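Local coordinates for HD domain protein (Enterococcus faecalis, PDB 4LRL), which hydrolyses deoxyribonucleoside triphosphates as a metal-binding HD-domain triphosphohydrolase whose activity is raised or lowered allosterically by bound nucleotides, at residues V64-R69 / Q315-L320; Y370-I375 / T386-S391; I410-K415 / V420-V425. All coordinates share one frame; numbering follows the deposited sequence.

Interaction 1: V64-R69 / Q315-L320. With DGT (2'-deoxyguanosine-5'-triphosphate), chain O.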
# COMPACT_ATOMS: atom_id res chain seq x y z
N VAL C 64 27.52 -4.50 17.07
CA VAL C 64 26.40 -4.18 16.19
C VAL C 64 25.47 -5.40 16.10
O VAL C 64 24.25 -5.24 16.12
CB VAL C 64 26.88 -3.73 14.79
CG1 VAL C 64 25.71 -3.56 13.82
CG2 VAL C 64 27.64 -2.41 14.89
N GLN C 65 26.04 -6.60 16.04
CA GLN C 65 25.26 -7.82 15.93
C GLN C 65 24.28 -8.04 17.08
O GLN C 65 23.20 -8.60 16.88
CB GLN C 65 26.17 -9.04 15.80
CG GLN C 65 26.85 -9.16 14.45
CD GLN C 65 25.87 -9.33 13.30
OE1 GLN C 65 25.01 -10.20 13.33
NE2 GLN C 65 26.03 -8.51 12.27
N ARG C 66 24.66 -7.59 18.28
CA ARG C 66 23.83 -7.84 19.46
C ARG C 66 22.57 -6.97 19.46
O ARG C 66 21.61 -7.24 20.18
CB ARG C 66 24.65 -7.71 20.76
CG ARG C 66 25.19 -6.33 21.04
CD ARG C 66 25.12 -6.02 22.53
NE ARG C 66 24.87 -4.60 22.71
CZ ARG C 66 24.32 -4.03 23.78
NH1 ARG C 66 24.15 -2.71 23.76
NH2 ARG C 66 23.94 -4.74 24.85
N LEU C 67 22.57 -5.93 18.62
CA LEU C 67 21.37 -5.14 18.41
C LEU C 67 20.22 -5.95 17.79
O LEU C 67 19.08 -5.54 17.86
CB LEU C 67 21.69 -3.88 17.59
CG LEU C 67 22.73 -2.91 18.15
CD1 LEU C 67 22.89 -1.65 17.27
CD2 LEU C 67 22.44 -2.51 19.62
N ARG C 68 20.52 -7.11 17.20
CA ARG C 68 19.46 -8.04 16.76
C ARG C 68 18.62 -8.53 17.92
O ARG C 68 17.44 -8.81 17.76
CB ARG C 68 20.04 -9.25 16.04
CG ARG C 68 20.63 -8.96 14.68
CD ARG C 68 21.47 -10.14 14.25
NE ARG C 68 22.02 -10.02 12.90
CZ ARG C 68 21.36 -10.29 11.79
NH1 ARG C 68 20.09 -10.67 11.84
NH2 ARG C 68 21.97 -10.16 10.61
N ARG C 69 19.26 -8.64 19.08
CA ARG C 69 18.64 -9.22 20.27
C ARG C 69 17.98 -8.16 21.17
O ARG C 69 17.67 -8.42 22.33
CB ARG C 69 19.67 -10.05 21.03
CG ARG C 69 20.25 -11.19 20.19
CD ARG C 69 21.12 -12.15 20.99
NE ARG C 69 22.34 -11.53 21.50
CZ ARG C 69 23.45 -11.35 20.80
NH1 ARG C 69 23.53 -11.73 19.53
NH2 ARG C 69 24.50 -10.78 21.38
N GLN C 315 32.02 -4.59 29.16
CA GLN C 315 31.83 -6.00 28.81
C GLN C 315 30.61 -6.65 29.46
O GLN C 315 29.96 -7.49 28.85
CB GLN C 315 33.09 -6.82 29.12
CG GLN C 315 34.33 -6.41 28.34
CD GLN C 315 34.24 -6.72 26.84
OE1 GLN C 315 33.21 -7.19 26.35
NE2 GLN C 315 35.33 -6.47 26.12
N GLU C 316 30.32 -6.26 30.70
CA GLU C 316 29.15 -6.75 31.42
C GLU C 316 27.87 -6.19 30.84
O GLU C 316 26.84 -6.87 30.79
CB GLU C 316 29.26 -6.42 32.91
CG GLU C 316 30.12 -7.42 33.69
CD GLU C 316 30.68 -6.85 34.98
OE1 GLU C 316 30.44 -5.66 35.28
OE2 GLU C 316 31.38 -7.60 35.70
N TYR C 317 27.94 -4.93 30.41
CA TYR C 317 26.80 -4.28 29.78
C TYR C 317 26.47 -4.91 28.43
O TYR C 317 25.31 -5.23 28.16
CB TYR C 317 27.07 -2.79 29.63
CG TYR C 317 25.92 -2.00 29.04
CD1 TYR C 317 24.91 -1.48 29.85
CD2 TYR C 317 25.86 -1.74 27.66
CE1 TYR C 317 23.86 -0.75 29.30
CE2 TYR C 317 24.83 -1.00 27.11
CZ TYR C 317 23.83 -0.51 27.92
OH TYR C 317 22.82 0.23 27.36
N LEU C 318 27.50 -5.12 27.61
CA LEU C 318 27.37 -5.67 26.26
C LEU C 318 26.75 -7.06 26.20
O LEU C 318 26.28 -7.50 25.15
CB LEU C 318 28.73 -5.68 25.56
CG LEU C 318 29.33 -4.33 25.15
CD1 LEU C 318 30.80 -4.50 24.77
CD2 LEU C 318 28.55 -3.69 24.01
N LYS C 319 26.76 -7.76 27.33
CA LYS C 319 26.21 -9.10 27.41
C LYS C 319 24.70 -9.05 27.53
O LYS C 319 24.03 -10.08 27.40
CB LYS C 319 26.78 -9.85 28.61
CG LYS C 319 28.18 -10.43 28.41
CD LYS C 319 28.70 -11.00 29.70
CE LYS C 319 30.06 -11.68 29.52
NZ LYS C 319 30.73 -11.85 30.84
N LEU C 320 24.17 -7.86 27.80
CA LEU C 320 22.75 -7.69 28.06
C LEU C 320 21.91 -7.50 26.80
O LEU C 320 22.30 -6.75 25.90
CB LEU C 320 22.52 -6.51 28.99
CG LEU C 320 22.91 -6.63 30.46
CD1 LEU C 320 22.48 -5.36 31.14
CD2 LEU C 320 22.27 -7.85 31.13
PG DGT O . 30.40 -13.38 1.66
O1G DGT O . 31.70 -13.99 2.15
O2G DGT O . 30.08 -12.03 2.24
O3G DGT O . 30.24 -13.48 0.15
O3B DGT O . 29.28 -14.35 2.29
PB DGT O . 27.80 -14.46 1.65
O1B DGT O . 27.52 -13.22 0.83
O2B DGT O . 27.67 -15.82 1.01
O3A DGT O . 26.87 -14.48 2.97
PA DGT O . 26.77 -13.29 4.04
O1A DGT O . 27.57 -12.10 3.63
O2A DGT O . 27.00 -13.87 5.41
O5' DGT O . 25.21 -12.90 3.93
C5' DGT O . 24.57 -12.80 2.65
C4' DGT O . 23.14 -12.30 2.80
O4' DGT O . 22.83 -12.08 4.18
C3' DGT O . 22.96 -10.96 2.10
O3' DGT O . 21.79 -11.03 1.26
C2' DGT O . 22.77 -9.93 3.20
C1' DGT O . 22.24 -10.78 4.34
N9 DGT O . 22.53 -10.26 5.70
C8 DGT O . 21.59 -9.90 6.59
N7 DGT O . 22.14 -9.48 7.76
C5 DGT O . 23.47 -9.58 7.61
C6 DGT O . 24.64 -9.30 8.47
O6 DGT O . 24.47 -8.87 9.63
N1 DGT O . 25.85 -9.53 7.95
C2 DGT O . 26.04 -10.01 6.70
N2 DGT O . 27.30 -10.21 6.25
N3 DGT O . 25.00 -10.29 5.86
C4 DGT O . 23.72 -10.09 6.26
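Behind the dGTP pocket, R66 leaves the short helical turn that carries the pocket residues Q65 and R68 and reaches across to Y317, L318 and L320, in and just after helix 314-318. Its CG sits between the backbone N and the carbonyl carbon (chi1 64°), and further bends at chi2 and chi3 carry the guanidinium to the carbonyl of L320. R66 CD rests 3.2 Å from L318 O. Farther out, L318 CD2 lies over one face of the guanidinium, towards its rim, while L320 O stands at the edge, 2.8 Å from R66 NH2. R66 NH1 approaches Y317 CE2 to 3.8 Å, the guanidinium and ring planes inclined at 51°, and also makes a weak hydrogen bond to V136 O. The Y317 hydroxyl is bound to G137 O, so both side chains also lean on the loop that follows the metal ligand D135. On the nucleotide side, Q65 NE2 donates an almost straight bond to dGTP O6 (3.1 Å, 169°), and R68 NH2 donates to the same oxygen at 3.0 Å. R68 NH2 also lies 2.9 Å from dGTP N7, which stands near the guanidinium plane. A further bond, R68 NE to Q65 OE1 (3.0 Å), meets the amide oxygen from above its carbonyl plane and ties the two base-reading groups together; R68 also makes a cation-pi contact with F88. K38 and N60, with R350 and K354 of the second subunit, also bind this dGTP, in a guanine-recognising nucleotide site shared between subunits, consistent with allosteric control of an HD-domain dNTPase.

Interaction 2: Y370-I375 / T386-S391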
# COMPACT_ATOMS: atom_id res chain seq x y z
N TYR C 370 -5.26 9.03 48.29
CA TYR C 370 -6.43 8.32 48.78
C TYR C 370 -6.68 7.03 47.98
O TYR C 370 -6.85 5.96 48.56
CB TYR C 370 -7.66 9.25 48.80
CG TYR C 370 -8.95 8.57 49.22
CD1 TYR C 370 -9.96 8.34 48.31
CD2 TYR C 370 -9.13 8.12 50.53
CE1 TYR C 370 -11.14 7.70 48.68
CE2 TYR C 370 -10.30 7.48 50.92
CZ TYR C 370 -11.30 7.28 49.99
OH TYR C 370 -12.46 6.65 50.36
N LEU C 371 -6.66 7.13 46.65
CA LEU C 371 -6.77 5.95 45.77
C LEU C 371 -5.66 4.94 46.03
O LEU C 371 -5.90 3.72 45.96
CB LEU C 371 -6.77 6.34 44.29
CG LEU C 371 -7.84 7.34 43.84
CD1 LEU C 371 -7.78 7.51 42.35
CD2 LEU C 371 -9.23 6.89 44.27
N ARG C 372 -4.46 5.43 46.32
CA ARG C 372 -3.36 4.56 46.72
C ARG C 372 -3.62 3.84 48.04
O ARG C 372 -3.27 2.67 48.17
CB ARG C 372 -2.04 5.33 46.78
CG ARG C 372 -1.40 5.45 45.42
CD ARG C 372 -0.26 6.43 45.43
NE ARG C 372 0.59 6.23 44.26
CZ ARG C 372 1.44 7.14 43.79
NH1 ARG C 372 1.56 8.32 44.39
NH2 ARG C 372 2.17 6.85 42.72
N GLU C 373 -4.24 4.53 49.01
CA GLU C 373 -4.69 3.88 50.23
C GLU C 373 -5.67 2.74 49.91
O GLU C 373 -5.49 1.62 50.38
CB GLU C 373 -5.34 4.86 51.20
CG GLU C 373 -5.77 4.18 52.50
CD GLU C 373 -6.57 5.06 53.44
OE1 GLU C 373 -6.93 6.20 53.08
OE2 GLU C 373 -6.83 4.60 54.57
N LEU C 374 -6.68 3.03 49.10
CA LEU C 374 -7.69 2.03 48.76
C LEU C 374 -7.08 0.81 48.09
O LEU C 374 -7.44 -0.32 48.40
CB LEU C 374 -8.77 2.63 47.85
CG LEU C 374 -9.59 3.81 48.39
CD1 LEU C 374 -10.55 4.29 47.31
CD2 LEU C 374 -10.33 3.43 49.70
N ILE C 375 -6.15 1.05 47.17
CA ILE C 375 -5.48 0.00 46.40
C ILE C 375 -4.68 -0.88 47.36
O ILE C 375 -4.69 -2.11 47.23
CB ILE C 375 -4.59 0.64 45.29
CG1 ILE C 375 -5.47 1.11 44.12
CG2 ILE C 375 -3.48 -0.31 44.81
CD1 ILE C 375 -4.85 2.22 43.26
N THR C 386 1.03 1.00 41.50
CA THR C 386 0.57 2.27 40.96
C THR C 386 1.74 3.08 40.44
O THR C 386 2.89 2.84 40.81
CB THR C 386 -0.19 3.16 42.01
OG1 THR C 386 0.73 3.71 42.97
CG2 THR C 386 -1.28 2.38 42.73
N ALA C 387 1.45 4.05 39.59
CA ALA C 387 2.46 4.99 39.13
C ALA C 387 1.80 6.27 38.63
O ALA C 387 0.60 6.31 38.39
CB ALA C 387 3.31 4.37 38.01
N ILE C 388 2.64 7.29 38.50
CA ILE C 388 2.31 8.52 37.82
C ILE C 388 3.38 8.68 36.75
O ILE C 388 4.57 8.66 37.06
CB ILE C 388 2.36 9.73 38.80
CG1 ILE C 388 1.21 9.65 39.81
CG2 ILE C 388 2.34 11.07 38.04
CD1 ILE C 388 1.39 10.57 41.00
N ASN C 389 2.98 8.80 35.49
CA ASN C 389 3.92 9.27 34.47
C ASN C 389 3.28 10.09 33.37
O ASN C 389 2.07 10.02 33.15
CB ASN C 389 4.81 8.14 33.89
CG ASN C 389 4.02 7.10 33.11
OD1 ASN C 389 3.08 7.42 32.38
ND2 ASN C 389 4.43 5.85 33.24
N SER C 390 4.10 10.88 32.69
CA SER C 390 3.62 11.66 31.58
C SER C 390 4.40 11.29 30.33
O SER C 390 5.50 10.73 30.41
CB SER C 390 3.72 13.15 31.90
OG SER C 390 4.89 13.72 31.38
N SER C 391 3.83 11.59 29.17
CA SER C 391 4.50 11.34 27.92
C SER C 391 5.74 12.22 27.76
O SER C 391 6.65 11.87 27.02
CB SER C 391 3.53 11.51 26.74
OG SER C 391 2.96 12.80 26.72
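T386 and R372 bury most of the surface in this contact, and one bond joins them: R372 NE donates to T386 OG1 at 2.8 Å, with an N-H...O angle of 169°. The hydroxyl oxygen meets the edge of the guanidinium, almost in its plane, after an arginine chain extended from CG to NE. T386 is the first residue beyond the short helix 382-385. Its OG1 stands between the backbone N and the carbonyl carbon (chi1 73°), which turns the oxygen to the arginine and frees CG2 for a different neighbour. That methyl packs against I375 CD1 at 3.6 Å, about one helical turn beyond R372 on helix 361-377, so the hydroxyl of T386 serves R372 and its methyl serves I375. I388 borders the guanidinium: its CD1 lies 4.1 Å from R372 NH1, the two side chains crossing at about a right angle. I375 also packs on F444, and T386 on F442, of strand 441-444, the central strand of the small antiparallel sheet in which 387-389 is an edge strand. The T386 hydroxyl is also hydrogen-bonded to the carbonyl of P382. With a carbonyl as its second partner, the threonine oxygen is left to accept from the arginine, and this buried hydroxyl links the preceding helical turn to helix 361-377 through a cationic donor at the partly exposed border.

Interaction 3: I410-K415 / V420-V425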
# COMPACT_ATOMS: atom_id res chain seq x y z
N ILE C 410 13.86 23.45 11.51
CA ILE C 410 13.89 22.86 10.18
C ILE C 410 13.96 24.03 9.20
O ILE C 410 13.06 24.86 9.16
CB ILE C 410 12.66 21.96 9.94
CG1 ILE C 410 12.67 20.80 10.93
CG2 ILE C 410 12.63 21.46 8.50
CD1 ILE C 410 11.37 20.06 11.03
N GLU C 411 15.05 24.10 8.44
CA GLU C 411 15.29 25.26 7.58
C GLU C 411 14.87 25.01 6.14
O GLU C 411 15.26 24.01 5.53
CB GLU C 411 16.76 25.69 7.63
CG GLU C 411 17.32 25.90 9.03
CD GLU C 411 17.02 27.28 9.62
OE1 GLU C 411 16.02 27.92 9.24
OE2 GLU C 411 17.79 27.71 10.49
N LEU C 412 14.07 25.92 5.60
CA LEU C 412 13.65 25.87 4.21
C LEU C 412 14.44 26.91 3.44
O LEU C 412 14.57 28.06 3.89
CB LEU C 412 12.15 26.14 4.08
CG LEU C 412 11.21 25.12 4.73
CD1 LEU C 412 9.93 25.79 5.19
CD2 LEU C 412 10.88 23.98 3.78
N MET C 413 14.98 26.52 2.30
CA MET C 413 15.76 27.45 1.49
C MET C 413 14.99 28.06 0.31
O MET C 413 14.46 27.34 -0.54
CB MET C 413 17.07 26.84 1.01
CG MET C 413 18.01 27.90 0.46
SD MET C 413 19.57 27.25 -0.11
CE MET C 413 20.38 26.97 1.46
N GLN C 414 14.97 29.39 0.28
CA GLN C 414 14.28 30.14 -0.76
C GLN C 414 15.14 30.17 -2.02
O GLN C 414 16.34 29.91 -1.96
CB GLN C 414 14.02 31.57 -0.28
CG GLN C 414 13.43 31.71 1.13
CD GLN C 414 11.93 31.90 1.13
OE1 GLN C 414 11.21 31.32 0.31
NE2 GLN C 414 11.44 32.70 2.07
N LYS C 415 14.52 30.51 -3.14
CA LYS C 415 15.23 30.71 -4.41
C LYS C 415 16.39 31.71 -4.28
O LYS C 415 17.37 31.62 -5.02
CB LYS C 415 14.26 31.17 -5.50
CG LYS C 415 14.73 30.85 -6.92
CD LYS C 415 14.68 32.09 -7.82
CE LYS C 415 14.83 31.73 -9.30
NZ LYS C 415 16.18 31.20 -9.65
N VAL C 420 14.44 30.07 5.79
CA VAL C 420 13.21 30.42 6.44
C VAL C 420 12.75 29.20 7.21
O VAL C 420 12.65 28.10 6.65
CB VAL C 420 12.19 30.96 5.39
CG1 VAL C 420 10.79 30.49 5.65
CG2 VAL C 420 12.27 32.50 5.34
N GLU C 421 12.50 29.40 8.50
CA GLU C 421 12.08 28.33 9.41
C GLU C 421 10.69 27.80 9.04
O GLU C 421 9.81 28.58 8.68
CB GLU C 421 12.13 28.84 10.86
CG GLU C 421 11.95 27.77 11.92
CD GLU C 421 10.49 27.50 12.25
OE1 GLU C 421 9.81 28.42 12.74
OE2 GLU C 421 10.04 26.36 12.03
N LEU C 422 10.51 26.49 9.15
CA LEU C 422 9.32 25.79 8.68
C LEU C 422 7.97 26.32 9.19
O LEU C 422 7.08 26.62 8.38
CB LEU C 422 9.44 24.29 8.97
CG LEU C 422 8.23 23.42 8.63
CD1 LEU C 422 7.97 23.39 7.12
CD2 LEU C 422 8.40 22.02 9.18
N ALA C 423 7.80 26.40 10.51
CA ALA C 423 6.55 26.85 11.13
C ALA C 423 6.14 28.24 10.64
O ALA C 423 4.95 28.52 10.46
CB ALA C 423 6.68 26.83 12.65
N THR C 424 7.13 29.09 10.44
CA THR C 424 6.97 30.44 9.89
C THR C 424 6.11 30.48 8.61
O THR C 424 5.25 31.34 8.47
CB THR C 424 8.36 31.06 9.66
OG1 THR C 424 8.78 31.71 10.87
CG2 THR C 424 8.38 32.06 8.51
N VAL C 425 6.33 29.54 7.69
CA VAL C 425 5.58 29.56 6.44
C VAL C 425 4.57 28.42 6.32
O VAL C 425 4.00 28.23 5.25
CB VAL C 425 6.51 29.58 5.19
CG1 VAL C 425 7.21 30.94 5.07
CG2 VAL C 425 7.51 28.45 5.25
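Of the flat side-chain groups in this hairpin, the amide of Q414 lies against V420, with NE2 3.4 Å from V420 CG2; a bend at chi2 brings the amide across to the valine, which it meets at a slant. The carboxylate of E411 brings OE1 only to 3.9 Å from E421 N, whereas the carboxylate of E421 is used for capping and for Y399. A423 N meets E421 OE2 at 2.7 Å from above the carboxylate plane, a capping bond from the N-cap residue E421 to the weakly bonded helical turn at about 422-425; Y399 OH holds the same oxygen. Between the strands, L412 and V420 form an antiparallel hydrogen-bonded pair: L412 N donates to V420 O, and V420 N to L412 O, each at 2.8 Å. E411 and E421 form the adjoining non-hydrogen-bonded pair and turn their side chains to the face opposite that of L412 and V420. A third backbone bond, L422 N to I410 O (3.0 Å), continues the contact past the bridged pairs. L412 CD1 packs on L422 CD1 at 3.7 Å and on V425 CG2 at 3.6 Å, L412 and V425 sliding past each other in opposite directions, while I410 and L422 lie side by side. On its other edge strand 411-413 is bonded to parallel strand 241-245, with 235-238 beyond it, so the hairpin forms one end of a four-stranded mixed sheet, with I410 and L422 packed against V252 and I256 of helix 249-267.

How the interactions relate
The contacts lie far apart, with centres 35 to 44 Å from one another, and none touches another. Interaction 1 is the buried one, joining parts of the chain nearly 250 residues apart beside a nucleotide pocket at a subunit interface. Interactions 2 and 3 are local and partly buried; both belong to the HD-associated region, and neither is touched by another protein chain of the assembly. Chemistry follows place: an arginine lies among backbone carbonyls of segment 315-320 in interaction 1, an arginine on a helix bonds a threonine hydroxyl just ahead of a strand in interaction 2, and interaction 3 rests on backbone pairing and aliphatic packing. Strands 387-389 and 411-413 are consecutive but enter different sheets.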